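Local coordinates for amyloid beta A4 protein-binding family B member 1 (Homo sapiens, PDB 2HO2), which binds the polyproline peptide of hMena through its WW domain, and probably other proline-rich partner sequences, at residues V11-S15 against G16-W20. Residues are numbered along the deposited sequence; the frame is centred on the assembly and turned at random.
Sequences VQDTS and GTYYW
Val11 and Tyr18 face each other as an antiparallel hydrogen-bonded pair, Val11 N giving a practically straight bond (179°) to Tyr18 O at 2.8 Å and Val11 O accepting from Tyr18 N. Above this backbone pair the valine lies over one face of the tyrosine ring: CB stands 3.8 Å from the ring centroid in a CH-pi contact, while CG1, carried anti to the backbone N (chi1 -177°), reaches 3.5 Å from Tyr18 CZ near the hydroxyl end. CG2 turns instead to Trp20 CB, 3.9 Å away. Tyr18 OH is hydrogen-bonded to the backbone of the bound peptide; without hydroxyl and ring, as with an alanine in place of Tyr18, that peptide group is likely to lose its partner and a gap to open beside Val11. On the other face of the sheet, Gln12 and Thr17 run side by side, CG of Gln12 lying 4.0 Å from OG1 of Thr17. Asp13 ties the loop to Gly16. Its N donates to Gly16 O at 2.7 Å, and its OD1 accepts twice: Gly16 N comes nearly end-on at 3.1 Å, Ser15 N from above the carboxylate plane, so both turn amides hold the carboxylate in place. At phi 157° a side chain on Gly16 would be pressed against Ser15 O, which explains the glycine. The Asp13-Gly16 backbone bond closes the first beta hairpin of the WW fold, an Asx turn at Asp13 shapes its loop, and Tyr18 and Trp20 pack against the peptide in the polyproline-recognition site.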
loop_
_atom_site.group_PDB
_atom_site.type_symbol
_atom_site.label_atom_id
_atom_site.label_comp_id
_atom_site.label_asym_id
_atom_site.label_seq_id
_atom_site.Cartn_x
_atom_site.Cartn_y
_atom_site.Cartn_z
ATOM N N VAL A 11 2.283 3.280 1.907
ATOM C CA VAL A 11 2.999 2.762 3.081
ATOM C C VAL A 11 4.471 3.066 2.912
ATOM O O VAL A 11 5.042 2.772 1.889
ATOM C CB VAL A 11 2.758 1.242 3.246
ATOM C CG1 VAL A 11 3.442 0.745 4.493
ATOM C CG2 VAL A 11 1.230 0.966 3.270
ATOM N N GLN A 12 5.123 3.650 3.911
ATOM C CA GLN A 12 6.611 3.808 3.844
ATOM C C GLN A 12 7.429 2.682 4.527
ATOM O O GLN A 12 7.095 2.198 5.611
ATOM C CB GLN A 12 7.064 5.158 4.348
ATOM C CG GLN A 12 6.224 6.310 3.730
ATOM C CD GLN A 12 6.937 7.700 3.748
ATOM O OE1 GLN A 12 8.136 7.821 4.058
ATOM N NE2 GLN A 12 6.188 8.745 3.401
ATOM N N ASP A 13 8.430 2.098 3.880
ATOM C CA ASP A 13 9.285 1.214 4.674
ATOM C C ASP A 13 10.695 1.680 4.430
ATOM O O ASP A 13 10.845 2.727 3.826
ATOM C CB ASP A 13 9.039 -0.262 4.422
ATOM C CG ASP A 13 9.637 -0.763 3.147
ATOM O OD1 ASP A 13 10.195 0.028 2.364
ATOM O OD2 ASP A 13 9.579 -1.994 2.978
ATOM N N THR A 14 11.697 0.928 4.890
ATOM C CA THR A 14 13.060 1.417 4.858
ATOM C C THR A 14 13.569 1.615 3.437
ATOM O O THR A 14 14.339 2.548 3.169
ATOM C CB THR A 14 14.005 0.523 5.719
ATOM O OG1 THR A 14 13.982 -0.826 5.243
ATOM C CG2 THR A 14 13.554 0.538 7.158
ATOM N N SER A 15 13.059 0.814 2.500
ATOM C CA SER A 15 13.572 0.840 1.123
ATOM C C SER A 15 12.801 1.781 0.219
ATOM O O SER A 15 13.298 2.213 -0.847
ATOM C CB SER A 15 13.585 -0.573 0.538
ATOM O OG SER A 15 14.413 -1.419 1.326
ATOM N N GLY A 16 11.601 2.131 0.651
ATOM C CA GLY A 16 10.831 3.089 -0.053
ATOM C C GLY A 16 9.367 2.935 0.253
ATOM O O GLY A 16 8.942 2.336 1.224
ATOM N N THR A 17 8.631 3.540 -0.620
ATOM C CA THR A 17 7.191 3.618 -0.466
ATOM C C THR A 17 6.525 2.594 -1.323
ATOM O O THR A 17 6.882 2.463 -2.510
ATOM C CB THR A 17 6.814 4.997 -0.911
ATOM O OG1 THR A 17 7.474 5.934 -0.014
ATOM C CG2 THR A 17 5.327 5.171 -0.996
ATOM N N TYR A 18 5.559 1.854 -0.772
ATOM C CA TYR A 18 4.744 0.962 -1.549
ATOM C C TYR A 18 3.285 1.276 -1.294
ATOM O O TYR A 18 2.944 2.200 -0.578
ATOM C CB TYR A 18 5.083 -0.500 -1.258
ATOM C CG TYR A 18 4.797 -1.000 0.144
ATOM C CD1 TYR A 18 5.676 -0.778 1.175
ATOM C CD2 TYR A 18 3.635 -1.697 0.410
ATOM C CE1 TYR A 18 5.458 -1.304 2.426
ATOM C CE2 TYR A 18 3.417 -2.251 1.625
ATOM C CZ TYR A 18 4.328 -2.056 2.639
ATOM O OH TYR A 18 4.139 -2.589 3.915
ATOM N N TYR A 19 2.429 0.469 -1.906
ATOM C CA TYR A 19 0.991 0.732 -1.916
ATOM C C TYR A 19 0.215 -0.475 -1.440
ATOM O O TYR A 19 0.531 -1.605 -1.801
ATOM C CB TYR A 19 0.554 1.158 -3.303
ATOM C CG TYR A 19 1.328 2.337 -3.803
ATOM C CD1 TYR A 19 0.962 3.620 -3.502
ATOM C CD2 TYR A 19 2.519 2.165 -4.505
ATOM C CE1 TYR A 19 1.734 4.682 -3.891
ATOM C CE2 TYR A 19 3.313 3.254 -4.867
ATOM C CZ TYR A 19 2.910 4.503 -4.571
ATOM O OH TYR A 19 3.649 5.595 -4.980
ATOM N N TRP A 20 -0.805 -0.211 -0.644
ATOM C CA TRP A 20 -1.676 -1.206 -0.036
ATOM C C TRP A 20 -3.121 -0.954 -0.413
ATOM O O TRP A 20 -3.649 0.170 -0.212
ATOM C CB TRP A 20 -1.504 -1.112 1.486
ATOM C CG TRP A 20 -2.440 -1.923 2.322
ATOM C CD1 TRP A 20 -3.115 -3.066 2.023
ATOM C CD2 TRP A 20 -2.832 -1.553 3.632
ATOM N NE1 TRP A 20 -3.869 -3.467 3.124
ATOM C CE2 TRP A 20 -3.745 -2.528 4.095
ATOM C CE3 TRP A 20 -2.545 -0.470 4.438
ATOM C CZ2 TRP A 20 -4.338 -2.469 5.358
ATOM C CZ3 TRP A 20 -3.150 -0.423 5.711
ATOM C CH2 TRP A 20 -4.011 -1.413 6.134
#